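Local atomic coordinates of RNA-dependent RNA Polymerase (Bombyx mori cytoplasmic polyhedrosis virus, PDB entry 6TZ0), a protein that synthesises viral RNA on an RNA template, making plus strands by conservative transcription of the double-stranded genome and minus strands during its replication. Residues A[259-264]-A[326-331]; A[252-257]-A[337-342]; A[412-417]-A[458-463]; A[944-949]-A[971-976]. All blocks are in the same frame, centred on the assembly; numbering follows the deposited sequence.

Contact 1 of 4, residues A[259-264]-A[326-331]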
loop_
_atom_site.group_PDB
_atom_site.type_symbol
_atom_site.label_atom_id
_atom_site.label_comp_id
_atom_site.label_asym_id
_atom_site.label_seq_id
_atom_site.Cartn_x
_atom_site.Cartn_y
_atom_site.Cartn_z
ATOM N N GLU A 259 -11.843 21.116 -25.985
ATOM C CA GLU A 259 -12.312 22.232 -26.800
ATOM C C GLU A 259 -11.625 22.274 -28.158
ATOM O O GLU A 259 -12.263 22.603 -29.166
ATOM C CB GLU A 259 -12.090 23.545 -26.058
ATOM C CG GLU A 259 -12.626 24.760 -26.771
ATOM C CD GLU A 259 -12.389 26.026 -25.995
ATOM O OE1 GLU A 259 -11.825 25.941 -24.886
ATOM O OE2 GLU A 259 -12.754 27.109 -26.495
ATOM N N ALA A 260 -10.334 21.936 -28.199
ATOM C CA ALA A 260 -9.625 21.882 -29.475
ATOM C C ALA A 260 -10.206 20.813 -30.395
ATOM O O ALA A 260 -10.441 21.062 -31.584
ATOM C CB ALA A 260 -8.140 21.629 -29.238
ATOM N N LEU A 261 -10.482 19.632 -29.846
ATOM C CA LEU A 261 -11.043 18.542 -30.624
ATOM C C LEU A 261 -12.496 18.807 -30.994
ATOM O O LEU A 261 -12.968 18.307 -32.020
ATOM C CB LEU A 261 -10.908 17.245 -29.833
ATOM C CG LEU A 261 -11.079 15.903 -30.531
ATOM C CD1 LEU A 261 -9.951 15.673 -31.519
ATOM C CD2 LEU A 261 -11.088 14.830 -29.489
ATOM N N HIS A 262 -13.212 19.586 -30.178
ATOM C CA HIS A 262 -14.518 20.104 -30.575
ATOM C C HIS A 262 -14.415 20.999 -31.803
ATOM O O HIS A 262 -15.176 20.840 -32.762
ATOM C CB HIS A 262 -15.147 20.873 -29.419
ATOM C CG HIS A 262 -16.362 21.655 -29.806
ATOM N ND1 HIS A 262 -17.574 21.065 -30.079
ATOM C CD2 HIS A 262 -16.547 22.985 -29.969
ATOM C CE1 HIS A 262 -18.455 21.994 -30.393
ATOM N NE2 HIS A 262 -17.858 23.169 -30.332
ATOM N N ASN A 263 -13.478 21.948 -31.791
ATOM C CA ASN A 263 -13.348 22.856 -32.928
ATOM C C ASN A 263 -12.735 22.208 -34.162
ATOM O O ASN A 263 -12.782 22.822 -35.231
ATOM C CB ASN A 263 -12.536 24.093 -32.547
ATOM C CG ASN A 263 -13.334 25.083 -31.731
ATOM O OD1 ASN A 263 -14.506 25.325 -32.005
ATOM N ND2 ASN A 263 -12.701 25.670 -30.732
ATOM N N VAL A 264 -12.149 21.011 -34.046
ATOM C CA VAL A 264 -11.721 20.275 -35.240
ATOM C C VAL A 264 -12.916 19.924 -36.123
ATOM O O VAL A 264 -12.892 20.142 -37.339
ATOM C CB VAL A 264 -10.913 19.026 -34.845
ATOM C CG1 VAL A 264 -10.726 18.097 -36.028
ATOM C CG2 VAL A 264 -9.562 19.443 -34.355
ATOM N N ASN A 326 -4.822 14.214 -35.088
ATOM C CA ASN A 326 -3.401 14.080 -34.803
ATOM C C ASN A 326 -2.776 15.417 -34.447
ATOM O O ASN A 326 -1.791 15.456 -33.704
ATOM C CB ASN A 326 -2.671 13.462 -35.990
ATOM C CG ASN A 326 -3.164 12.078 -36.308
ATOM O OD1 ASN A 326 -3.641 11.369 -35.428
ATOM N ND2 ASN A 326 -3.016 11.665 -37.557
ATOM N N ASP A 327 -3.353 16.515 -34.938
ATOM C CA ASP A 327 -2.877 17.840 -34.563
ATOM C C ASP A 327 -3.108 18.105 -33.084
ATOM O O ASP A 327 -2.212 18.586 -32.375
ATOM C CB ASP A 327 -3.569 18.902 -35.408
ATOM C CG ASP A 327 -3.153 18.852 -36.848
ATOM O OD1 ASP A 327 -2.071 18.303 -37.129
ATOM O OD2 ASP A 327 -3.883 19.392 -37.701
ATOM N N VAL A 328 -4.302 17.766 -32.600
ATOM C CA VAL A 328 -4.635 17.935 -31.195
ATOM C C VAL A 328 -3.799 17.000 -30.338
ATOM O O VAL A 328 -3.358 17.380 -29.248
ATOM C CB VAL A 328 -6.143 17.712 -30.990
ATOM C CG1 VAL A 328 -6.547 17.968 -29.547
ATOM C CG2 VAL A 328 -6.920 18.583 -31.933
ATOM N N ALA A 329 -3.509 15.797 -30.843
ATOM C CA ALA A 329 -2.659 14.858 -30.115
ATOM C C ALA A 329 -1.232 15.376 -29.974
ATOM O O ALA A 329 -0.628 15.267 -28.898
ATOM C CB ALA A 329 -2.660 13.505 -30.822
ATOM N N ASN A 330 -0.694 15.977 -31.039
ATOM C CA ASN A 330 0.674 16.479 -31.000
ATOM C C ASN A 330 0.800 17.694 -30.091
ATOM O O ASN A 330 1.738 17.772 -29.281
ATOM C CB ASN A 330 1.148 16.817 -32.410
ATOM C CG ASN A 330 1.269 15.596 -33.290
ATOM O OD1 ASN A 330 1.698 14.537 -32.847
ATOM N ND2 ASN A 330 0.888 15.739 -34.549
ATOM N N TYR A 331 -0.141 18.644 -30.186
ATOM C CA TYR A 331 -0.091 19.785 -29.277
ATOM C C TYR A 331 -0.362 19.379 -27.834
ATOM O O TYR A 331 0.176 19.999 -26.910
ATOM C CB TYR A 331 -1.083 20.870 -29.672
ATOM C CG TYR A 331 -0.787 21.605 -30.945
ATOM C CD1 TYR A 331 0.383 22.327 -31.087
ATOM C CD2 TYR A 331 -1.737 21.698 -31.950
ATOM C CE1 TYR A 331 0.644 23.040 -32.233
ATOM C CE2 TYR A 331 -1.494 22.422 -33.100
ATOM C CZ TYR A 331 -0.296 23.084 -33.235
ATOM O OH TYR A 331 -0.037 23.804 -34.374
#

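Contact 2 of 4, residues A[252-257]-A[337-342]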
loop_
_atom_site.group_PDB
_atom_site.type_symbol
_atom_site.label_atom_id
_atom_site.label_comp_id
_atom_site.label_asym_id
_atom_site.label_seq_id
_atom_site.Cartn_x
_atom_site.Cartn_y
_atom_site.Cartn_z
ATOM N N ILE A 252 -5.193 23.106 -15.747
ATOM C CA ILE A 252 -5.632 24.130 -16.692
ATOM C C ILE A 252 -4.837 24.043 -17.986
ATOM O O ILE A 252 -5.395 24.141 -19.084
ATOM C CB ILE A 252 -5.513 25.521 -16.042
ATOM C CG1 ILE A 252 -6.470 25.648 -14.867
ATOM C CG2 ILE A 252 -5.788 26.628 -17.029
ATOM C CD1 ILE A 252 -6.204 26.884 -14.050
ATOM N N GLY A 253 -3.535 23.815 -17.884
ATOM C CA GLY A 253 -2.684 23.690 -19.046
ATOM C C GLY A 253 -2.832 22.421 -19.848
ATOM O O GLY A 253 -2.151 22.258 -20.862
ATOM N N ARG A 254 -3.706 21.510 -19.425
ATOM C CA ARG A 254 -3.952 20.257 -20.122
ATOM C C ARG A 254 -5.362 20.127 -20.669
ATOM O O ARG A 254 -5.536 19.564 -21.749
ATOM C CB ARG A 254 -3.683 19.078 -19.183
ATOM C CG ARG A 254 -2.223 18.778 -18.900
ATOM C CD ARG A 254 -2.133 17.771 -17.766
ATOM N NE ARG A 254 -0.794 17.234 -17.558
ATOM C CZ ARG A 254 0.140 17.796 -16.808
ATOM N NH1 ARG A 254 -0.102 18.940 -16.192
ATOM N NH2 ARG A 254 1.323 17.218 -16.691
ATOM N N SER A 255 -6.365 20.652 -19.968
ATOM C CA SER A 255 -7.770 20.347 -20.218
ATOM C C SER A 255 -8.368 21.090 -21.415
ATOM O O SER A 255 -9.577 20.989 -21.642
ATOM C CB SER A 255 -8.588 20.649 -18.962
ATOM O OG SER A 255 -8.570 22.030 -18.662
ATOM N N TRP A 256 -7.562 21.820 -22.183
ATOM C CA TRP A 256 -8.021 22.529 -23.371
ATOM C C TRP A 256 -8.278 21.609 -24.557
ATOM O O TRP A 256 -8.891 22.054 -25.541
ATOM C CB TRP A 256 -6.979 23.583 -23.761
ATOM C CG TRP A 256 -5.628 22.975 -23.978
ATOM C CD1 TRP A 256 -4.660 22.797 -23.044
ATOM C CD2 TRP A 256 -5.113 22.429 -25.197
ATOM N NE1 TRP A 256 -3.574 22.182 -23.599
ATOM C CE2 TRP A 256 -3.829 21.941 -24.922
ATOM C CE3 TRP A 256 -5.615 22.306 -26.495
ATOM C CZ2 TRP A 256 -3.040 21.344 -25.892
ATOM C CZ3 TRP A 256 -4.834 21.711 -27.451
ATOM C CH2 TRP A 256 -3.560 21.239 -27.147
ATOM N N TYR A 257 -7.803 20.357 -24.508
ATOM C CA TYR A 257 -7.786 19.518 -25.702
ATOM C C TYR A 257 -9.180 19.093 -26.114
ATOM O O TYR A 257 -9.410 18.819 -27.293
ATOM C CB TYR A 257 -6.906 18.284 -25.489
ATOM C CG TYR A 257 -7.495 17.203 -24.612
ATOM C CD1 TYR A 257 -7.428 17.291 -23.233
ATOM C CD2 TYR A 257 -8.061 16.058 -25.169
ATOM C CE1 TYR A 257 -7.946 16.300 -22.433
ATOM C CE2 TYR A 257 -8.582 15.065 -24.375
ATOM C CZ TYR A 257 -8.521 15.192 -23.007
ATOM O OH TYR A 257 -9.034 14.200 -22.208
ATOM N N ALA A 337 4.598 17.922 -22.067
ATOM C CA ALA A 337 6.013 18.200 -21.845
ATOM C C ALA A 337 6.235 19.586 -21.251
ATOM O O ALA A 337 7.242 19.814 -20.577
ATOM C CB ALA A 337 6.785 18.056 -23.151
ATOM N N MET A 338 5.320 20.521 -21.496
ATOM C CA MET A 338 5.493 21.880 -20.997
ATOM C C MET A 338 5.035 22.050 -19.558
ATOM O O MET A 338 5.520 22.954 -18.874
ATOM C CB MET A 338 4.745 22.874 -21.880
ATOM C CG MET A 338 5.390 23.088 -23.223
ATOM S SD MET A 338 4.471 24.176 -24.313
ATOM C CE MET A 338 5.460 24.020 -25.787
ATOM N N THR A 339 4.103 21.234 -19.079
ATOM C CA THR A 339 3.624 21.388 -17.710
ATOM C C THR A 339 4.225 20.387 -16.731
ATOM O O THR A 339 4.391 20.713 -15.555
ATOM C CB THR A 339 2.098 21.289 -17.664
ATOM O OG1 THR A 339 1.675 20.088 -18.315
ATOM C CG2 THR A 339 1.453 22.483 -18.332
ATOM N N ASN A 340 4.542 19.174 -17.171
ATOM C CA ASN A 340 5.171 18.199 -16.294
ATOM C C ASN A 340 6.684 18.311 -16.402
ATOM O O ASN A 340 7.236 18.609 -17.462
ATOM C CB ASN A 340 4.720 16.775 -16.632
ATOM C CG ASN A 340 5.112 15.756 -15.564
ATOM O OD1 ASN A 340 5.712 16.093 -14.547
ATOM N ND2 ASN A 340 4.769 14.497 -15.803
ATOM N N ASP A 341 7.350 18.048 -15.282
ATOM C CA ASP A 341 8.776 18.288 -15.135
ATOM C C ASP A 341 9.607 17.017 -15.178
ATOM O O ASP A 341 10.794 17.081 -15.507
ATOM C CB ASP A 341 9.032 18.981 -13.800
ATOM C CG ASP A 341 10.361 19.678 -13.738
ATOM O OD1 ASP A 341 11.050 19.777 -14.770
ATOM O OD2 ASP A 341 10.725 20.125 -12.636
ATOM N N GLY A 342 9.032 15.874 -14.827
ATOM C CA GLY A 342 9.767 14.643 -14.751
ATOM C C GLY A 342 10.311 14.324 -13.376
ATOM O O GLY A 342 10.363 13.151 -13.006
#

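Contact 3 of 4, residues A[412-417]-A[458-463]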
loop_
_atom_site.group_PDB
_atom_site.type_symbol
_atom_site.label_atom_id
_atom_site.label_comp_id
_atom_site.label_asym_id
_atom_site.label_seq_id
_atom_site.Cartn_x
_atom_site.Cartn_y
_atom_site.Cartn_z
ATOM N N HIS A 412 -9.184 -21.833 4.294
ATOM C CA HIS A 412 -8.428 -21.923 5.537
ATOM C C HIS A 412 -7.721 -20.587 5.728
ATOM O O HIS A 412 -6.851 -20.221 4.935
ATOM C CB HIS A 412 -7.436 -23.081 5.500
ATOM C CG HIS A 412 -6.747 -23.324 6.806
ATOM N ND1 HIS A 412 -7.383 -23.892 7.886
ATOM C CD2 HIS A 412 -5.479 -23.077 7.204
ATOM C CE1 HIS A 412 -6.537 -23.985 8.894
ATOM N NE2 HIS A 412 -5.374 -23.496 8.507
ATOM N N HIS A 413 -8.098 -19.858 6.774
ATOM C CA HIS A 413 -7.712 -18.462 6.893
ATOM C C HIS A 413 -6.371 -18.261 7.578
ATOM O O HIS A 413 -5.751 -17.207 7.400
ATOM C CB HIS A 413 -8.810 -17.699 7.628
ATOM C CG HIS A 413 -10.115 -17.691 6.894
ATOM N ND1 HIS A 413 -10.353 -16.877 5.809
ATOM C CD2 HIS A 413 -11.238 -18.424 7.067
ATOM C CE1 HIS A 413 -11.575 -17.093 5.359
ATOM N NE2 HIS A 413 -12.131 -18.031 6.101
ATOM N N ASP A 414 -5.892 -19.255 8.322
ATOM C CA ASP A 414 -4.574 -19.163 8.934
ATOM C C ASP A 414 -3.475 -19.289 7.891
ATOM O O ASP A 414 -2.510 -18.510 7.888
ATOM C CB ASP A 414 -4.442 -20.245 9.993
ATOM C CG ASP A 414 -5.384 -20.027 11.132
ATOM O OD1 ASP A 414 -5.722 -18.860 11.358
ATOM O OD2 ASP A 414 -5.789 -21.001 11.796
ATOM N N GLU A 415 -3.607 -20.272 6.999
ATOM C CA GLU A 415 -2.672 -20.409 5.894
ATOM C C GLU A 415 -2.759 -19.221 4.949
ATOM O O GLU A 415 -1.743 -18.809 4.384
ATOM C CB GLU A 415 -2.936 -21.721 5.158
ATOM C CG GLU A 415 -1.947 -22.061 4.060
ATOM C CD GLU A 415 -0.558 -22.365 4.582
ATOM O OE1 GLU A 415 -0.434 -22.828 5.732
ATOM O OE2 GLU A 415 0.418 -22.140 3.837
ATOM N N ALA A 416 -3.947 -18.627 4.815
ATOM C CA ALA A 416 -4.095 -17.419 4.012
ATOM C C ALA A 416 -3.378 -16.232 4.643
ATOM O O ALA A 416 -2.768 -15.430 3.935
ATOM C CB ALA A 416 -5.573 -17.108 3.806
ATOM N N TRP A 417 -3.426 -16.113 5.972
ATOM C CA TRP A 417 -2.696 -15.051 6.662
ATOM C C TRP A 417 -1.187 -15.224 6.540
ATOM O O TRP A 417 -0.457 -14.247 6.314
ATOM C CB TRP A 417 -3.123 -15.007 8.128
ATOM C CG TRP A 417 -2.250 -14.177 9.007
ATOM C CD1 TRP A 417 -1.387 -14.636 9.953
ATOM C CD2 TRP A 417 -2.138 -12.752 9.022
ATOM N NE1 TRP A 417 -0.751 -13.593 10.562
ATOM C CE2 TRP A 417 -1.193 -12.422 10.009
ATOM C CE3 TRP A 417 -2.746 -11.724 8.303
ATOM C CZ2 TRP A 417 -0.840 -11.113 10.289
ATOM C CZ3 TRP A 417 -2.396 -10.427 8.585
ATOM C CH2 TRP A 417 -1.451 -10.132 9.566
ATOM N N ARG A 458 3.932 -17.559 19.721
ATOM C CA ARG A 458 3.347 -18.198 20.891
ATOM C C ARG A 458 2.052 -17.537 21.327
ATOM O O ARG A 458 1.302 -18.130 22.106
ATOM C CB ARG A 458 4.336 -18.179 22.052
ATOM C CG ARG A 458 4.533 -16.816 22.665
ATOM C CD ARG A 458 5.584 -16.836 23.749
ATOM N NE ARG A 458 6.926 -16.988 23.197
ATOM C CZ ARG A 458 8.028 -17.111 23.926
ATOM N NH1 ARG A 458 7.953 -17.086 25.247
ATOM N NH2 ARG A 458 9.204 -17.248 23.335
ATOM N N GLU A 459 1.767 -16.330 20.845
ATOM C CA GLU A 459 0.564 -15.608 21.226
ATOM C C GLU A 459 -0.333 -15.321 20.030
ATOM O O GLU A 459 -1.131 -14.384 20.072
ATOM C CB GLU A 459 0.934 -14.317 21.957
ATOM C CG GLU A 459 1.747 -13.329 21.156
ATOM C CD GLU A 459 2.082 -12.096 21.961
ATOM O OE1 GLU A 459 1.755 -12.067 23.165
ATOM O OE2 GLU A 459 2.650 -11.143 21.389
ATOM N N TYR A 460 -0.228 -16.129 18.976
ATOM C CA TYR A 460 -1.114 -15.990 17.827
ATOM C C TYR A 460 -2.555 -16.340 18.176
ATOM O O TYR A 460 -3.484 -15.779 17.587
ATOM C CB TYR A 460 -0.610 -16.866 16.680
ATOM C CG TYR A 460 -1.471 -16.846 15.441
ATOM C CD1 TYR A 460 -1.490 -15.743 14.603
ATOM C CD2 TYR A 460 -2.249 -17.942 15.101
ATOM C CE1 TYR A 460 -2.274 -15.728 13.469
ATOM C CE2 TYR A 460 -3.030 -17.940 13.968
ATOM C CZ TYR A 460 -3.041 -16.829 13.160
ATOM O OH TYR A 460 -3.824 -16.819 12.037
ATOM N N ARG A 461 -2.761 -17.236 19.135
ATOM C CA ARG A 461 -4.087 -17.668 19.543
ATOM C C ARG A 461 -4.572 -16.971 20.805
ATOM O O ARG A 461 -5.610 -17.353 21.348
ATOM C CB ARG A 461 -4.103 -19.178 19.765
ATOM C CG ARG A 461 -3.717 -20.007 18.563
ATOM C CD ARG A 461 -4.766 -19.995 17.480
ATOM N NE ARG A 461 -4.401 -20.891 16.390
ATOM C CZ ARG A 461 -5.098 -21.043 15.273
ATOM N NH1 ARG A 461 -6.211 -20.359 15.084
ATOM N NH2 ARG A 461 -4.676 -21.881 14.346
ATOM N N THR A 462 -3.848 -15.974 21.287
ATOM C CA THR A 462 -4.139 -15.306 22.546
ATOM C C THR A 462 -4.934 -14.041 22.291
ATOM O O THR A 462 -4.505 -13.206 21.487
ATOM C CB THR A 462 -2.844 -14.967 23.271
ATOM O OG1 THR A 462 -2.122 -16.174 23.536
ATOM C CG2 THR A 462 -3.121 -14.264 24.578
ATOM N N PRO A 463 -6.085 -13.861 22.946
ATOM C CA PRO A 463 -6.943 -12.709 22.625
ATOM C C PRO A 463 -6.395 -11.365 23.083
ATOM O O PRO A 463 -6.832 -10.335 22.560
ATOM C CB PRO A 463 -8.254 -13.042 23.346
ATOM C CG PRO A 463 -8.211 -14.504 23.561
ATOM C CD PRO A 463 -6.783 -14.837 23.797
#

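Contact 4 of 4, residues A[944-949]-A[971-976]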
loop_
_atom_site.group_PDB
_atom_site.type_symbol
_atom_site.label_atom_id
_atom_site.label_comp_id
_atom_site.label_asym_id
_atom_site.label_seq_id
_atom_site.Cartn_x
_atom_site.Cartn_y
_atom_site.Cartn_z
ATOM N N GLY A 944 1.792 -29.968 8.895
ATOM C CA GLY A 944 2.326 -31.196 8.352
ATOM C C GLY A 944 2.805 -31.157 6.918
ATOM O O GLY A 944 3.279 -32.184 6.422
ATOM N N GLU A 945 2.699 -30.022 6.231
ATOM C CA GLU A 945 3.126 -29.989 4.837
ATOM C C GLU A 945 4.642 -29.881 4.705
ATOM O O GLU A 945 5.224 -30.414 3.754
ATOM C CB GLU A 945 2.452 -28.832 4.102
ATOM C CG GLU A 945 0.955 -28.988 3.932
ATOM C CD GLU A 945 0.338 -27.828 3.177
ATOM O OE1 GLU A 945 1.060 -26.851 2.890
ATOM O OE2 GLU A 945 -0.869 -27.895 2.868
ATOM N N ARG A 946 5.297 -29.209 5.645
ATOM C CA ARG A 946 6.714 -28.904 5.500
ATOM C C ARG A 946 7.618 -29.946 6.143
ATOM O O ARG A 946 8.731 -30.176 5.653
ATOM C CB ARG A 946 7.001 -27.520 6.082
ATOM C CG ARG A 946 6.327 -26.392 5.311
ATOM C CD ARG A 946 6.605 -25.044 5.937
ATOM N NE ARG A 946 5.855 -23.963 5.308
ATOM C CZ ARG A 946 6.319 -23.204 4.322
ATOM N NH1 ARG A 946 7.545 -23.394 3.855
ATOM N NH2 ARG A 946 5.563 -22.243 3.814
ATOM N N GLU A 947 7.171 -30.598 7.220
ATOM C CA GLU A 947 7.996 -31.639 7.821
ATOM C C GLU A 947 8.032 -32.892 6.953
ATOM O O GLU A 947 9.041 -33.607 6.946
ATOM C CB GLU A 947 7.515 -31.965 9.237
ATOM C CG GLU A 947 6.130 -32.575 9.338
ATOM C CD GLU A 947 5.743 -32.910 10.767
ATOM O OE1 GLU A 947 6.547 -32.625 11.679
ATOM O OE2 GLU A 947 4.643 -33.465 10.976
ATOM N N LYS A 948 6.972 -33.145 6.178
ATOM C CA LYS A 948 7.012 -34.228 5.200
ATOM C C LYS A 948 7.977 -33.909 4.069
ATOM O O LYS A 948 8.665 -34.803 3.563
ATOM C CB LYS A 948 5.618 -34.488 4.637
ATOM C CG LYS A 948 4.647 -35.118 5.605
ATOM C CD LYS A 948 3.318 -35.365 4.920
ATOM C CE LYS A 948 2.299 -35.979 5.864
ATOM N NZ LYS A 948 1.000 -36.194 5.174
ATOM N N SER A 949 8.043 -32.637 3.667
ATOM C CA SER A 949 8.990 -32.228 2.637
ATOM C C SER A 949 10.426 -32.349 3.131
ATOM O O SER A 949 11.307 -32.785 2.384
ATOM C CB SER A 949 8.688 -30.800 2.190
ATOM O OG SER A 949 9.603 -30.367 1.203
ATOM N N TYR A 971 12.246 -26.277 3.888
ATOM C CA TYR A 971 13.207 -25.206 4.090
ATOM C C TYR A 971 12.668 -23.949 3.406
ATOM O O TYR A 971 11.486 -23.874 3.063
ATOM C CB TYR A 971 14.568 -25.654 3.557
ATOM C CG TYR A 971 15.174 -26.788 4.344
ATOM C CD1 TYR A 971 14.876 -26.970 5.686
ATOM C CD2 TYR A 971 15.989 -27.718 3.723
ATOM C CE1 TYR A 971 15.423 -28.013 6.399
ATOM C CE2 TYR A 971 16.537 -28.769 4.429
ATOM C CZ TYR A 971 16.246 -28.914 5.765
ATOM O OH TYR A 971 16.782 -29.961 6.476
ATOM N N GLY A 972 13.502 -22.940 3.215
ATOM C CA GLY A 972 13.091 -21.743 2.499
ATOM C C GLY A 972 12.439 -20.703 3.372
ATOM O O GLY A 972 12.796 -19.524 3.316
ATOM N N LEU A 973 11.461 -21.119 4.175
ATOM C CA LEU A 973 10.978 -20.261 5.246
ATOM C C LEU A 973 12.079 -20.043 6.280
ATOM O O LEU A 973 12.236 -18.931 6.808
ATOM C CB LEU A 973 9.728 -20.887 5.864
ATOM C CG LEU A 973 8.869 -20.079 6.831
ATOM C CD1 LEU A 973 8.311 -18.863 6.132
ATOM C CD2 LEU A 973 7.740 -20.943 7.352
ATOM N N GLN A 974 12.869 -21.095 6.544
ATOM C CA GLN A 974 14.148 -20.947 7.237
ATOM C C GLN A 974 15.057 -19.972 6.511
ATOM O O GLN A 974 15.704 -19.132 7.145
ATOM C CB GLN A 974 14.866 -22.292 7.354
ATOM C CG GLN A 974 14.184 -23.329 8.203
ATOM C CD GLN A 974 15.003 -24.593 8.346
ATOM O OE1 GLN A 974 16.102 -24.703 7.802
ATOM N NE2 GLN A 974 14.462 -25.564 9.072
ATOM N N GLU A 975 15.115 -20.065 5.178
ATOM C CA GLU A 975 15.974 -19.171 4.409
ATOM C C GLU A 975 15.469 -17.739 4.447
ATOM O O GLU A 975 16.269 -16.805 4.519
ATOM C CB GLU A 975 16.092 -19.640 2.962
ATOM C CG GLU A 975 16.925 -20.884 2.749
ATOM C CD GLU A 975 17.071 -21.216 1.278
ATOM O OE1 GLU A 975 16.375 -20.578 0.461
ATOM O OE2 GLU A 975 17.895 -22.089 0.934
ATOM N N LYS A 976 14.149 -17.548 4.416
ATOM C CA LYS A 976 13.590 -16.199 4.449
ATOM C C LYS A 976 13.848 -15.530 5.796
ATOM O O LYS A 976 14.244 -14.352 5.852
ATOM C CB LYS A 976 12.094 -16.265 4.149
ATOM C CG LYS A 976 11.439 -14.933 3.863
ATOM C CD LYS A 976 9.945 -15.122 3.644
ATOM C CE LYS A 976 9.642 -15.852 2.346
ATOM N NZ LYS A 976 9.941 -15.029 1.144
#

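Contact 1 of 4, residues A[259-264]-A[326-331]
Asp327 OD2 is gripped by two backbone groups, the N of Lys323 and the N of Thr324, at the start of helix 325-339, and the next residue, Val328, is the one that touches Ala260, Leu261 and Val264 on the facing helix. An acid suits that helix start, where its carboxylate can accept from N-H groups. The helical repeat puts Ala260 and Val264, one turn apart, on the same face. Val328 meets this face with both its methyl branches. Its CG1, anti to the backbone N (chi1 -176°), reaches Ala260 CB at 4.0 Å, where alanine's single methyl suits the approach of a branched neighbour. Its CG2 meets Val264 CG2 at 3.7 Å, the two valines crossing at a slant, and lies 4.2 Å from Leu261 CD1. The side-chain atoms that meet across the contact are all carbon. This is antiparallel helix packing: the segments of helices 257-264 and 325-339 run at 161° to each other, their axes 9.8 Å apart at closest approach. Trp733 also lies against Val328, so an aromatic from strand 732-733 adds to the apolar surroundings. Polar residues serve other sides of the pair: Glu259 forms a salt bridge with Arg300.

Contact 2 of 4, residues A[252-257]-A[337-342]
The backbones of Gly253 and Thr339 come closest here, CA to CA 6.8 Å, where the type I turn of Arg254 to Tyr257 begins beside the last residue of helix 325-339, and at Asn340 the chain leaves helical geometry. Glycine suits this point: its CA is 4.4 Å from Thr339 CG2, and a CB would point at that methyl and be tight. Arg254 does the longer reaching: its side chain runs extended from CG to NE (chi2 169°) and lays one guanidinium face over the threonine hydroxyl. Thr339 OG1 is 3.0 Å from Arg254 NH1, yet above the flat group the angle is too poor for a hydrogen bond. The hydroxyl is instead bonded to Cys335 O, one turn back in its own helix. At the guanidinium edge, Arg254 NH2 stands 3.4 Å from Asn340 CB. Asparagine suits the helix exit because its OD1 turns back to the backbone, with weak bonds to Asp341 N and Gly342 N, the latter closing an Asx turn. The true partners of the buried arginine are Lys250 O, bonded to NH1, and Asp483, in a salt bridge with NH2. About 11 Å from its side chain is that of Asp547, a magnesium-binding residue of this polymerase, though no metal is bound here. The chemistry implies that Asp483 and the Lys250 carbonyl fix the guanidinium and probably offset its charge, while Thr339 and Asn340 supply contact surface.

Contact 3 of 4, residues A[412-417]-A[458-463]
Asp414, in the first turn of helix 413-422 of the central polymerase domain, is gripped by two consecutive residues of a type I turn, Tyr460 and Arg461. Tyr460 OH donates to Asp414 OD1 over 2.9 Å, arriving 47° out of the carboxylate plane. The other oxygen, OD2, forms a salt bridge with Arg461 NH2, also at 2.9 Å, and a weak bond with NH1. An acid suits this helix start, where the dipole would favour negative charge, and the shared carboxylate fixes both turn side chains. Trp417, one turn on, sets its CD1 3.8 Å from Tyr460 CE1; the rings are nearly parallel, at 21°, but slid so far that they barely overlap. Further out, Phe498 and Phe501 meet Trp417 edge-to-face, Gly580 O holds Arg461 NH1, and Ala177 of the viral structural protein 4 chain packs on Arg461. The arginine bends at chi2 (-71°), folding back beside its neighbour: Tyr460 CE2 sits 3.9 Å above the plane of the Arg461 guanidinium.

Contact 4 of 4, residues A[944-949]-A[971-976]
The guanidinium of Arg946 carries Leu973 over one face and has the carbonyl oxygen of Tyr971 at its edge. Leu973 CD2 stands above the centre of the flat group, 4.0 Å from Arg946 CZ, and Leu973 CB lies 3.9 Å from Arg946 NH1. Leucine suits this place because a guanidinium face, which has no N-H pointing out of it, accepts an apolar branch readily. The Tyr971 oxygen is 4.0 Å from NH1, so the two are neighbours rather than a bonded pair. Arg946 reaches so far because its chain is extended from CG to NE (chi2 179°), and it crosses Leu973 at about a right angle. The contact joins the first turns of two helices in the C-terminal region, 945-958 and 973-979. Gly972 is the N-cap of the second: its phi of 87° is one that glycine adopts readily, and its carbonyl O receives Lys976 N. Around this residue Tyr971 O and Leu973 N close a gamma turn by a weak bond of 3.0 Å. Beyond the two segments, Tyr969 makes a cation-pi contact with Arg946, and Leu937 of helix 927-937 packs against Leu973. Further along helix 945-958, the small hydroxyl of Ser949 suits its buried position, where OG is hydrogen-bonded to Ala1113 O.

Contacts 1 and 2 form one neighbourhood, with centres 14 Å apart. Both use helix 325-339, and along the chain contact 1 is nested inside the loop that contact 2 closes. They touch directly, Tyr331 CB lying 3.6 Å from Trp256 CH2. Loop 252-257 and the helix 257-264 that follows it meet helix 325-339 in reverse order, the loop near its C-terminal end, the helix nearer its start. Contacts 3 and 4 come later, in series, on the opposite side of the chain's centre, contact 3 being 50 Å from contact 2 between centres. Contact 3 belongs to the central polymerase domain and contact 4 to the C-terminal region; their nearest atoms are about 5 Å apart without touching, and their centres 18 Å, so the two regions lie side by side here.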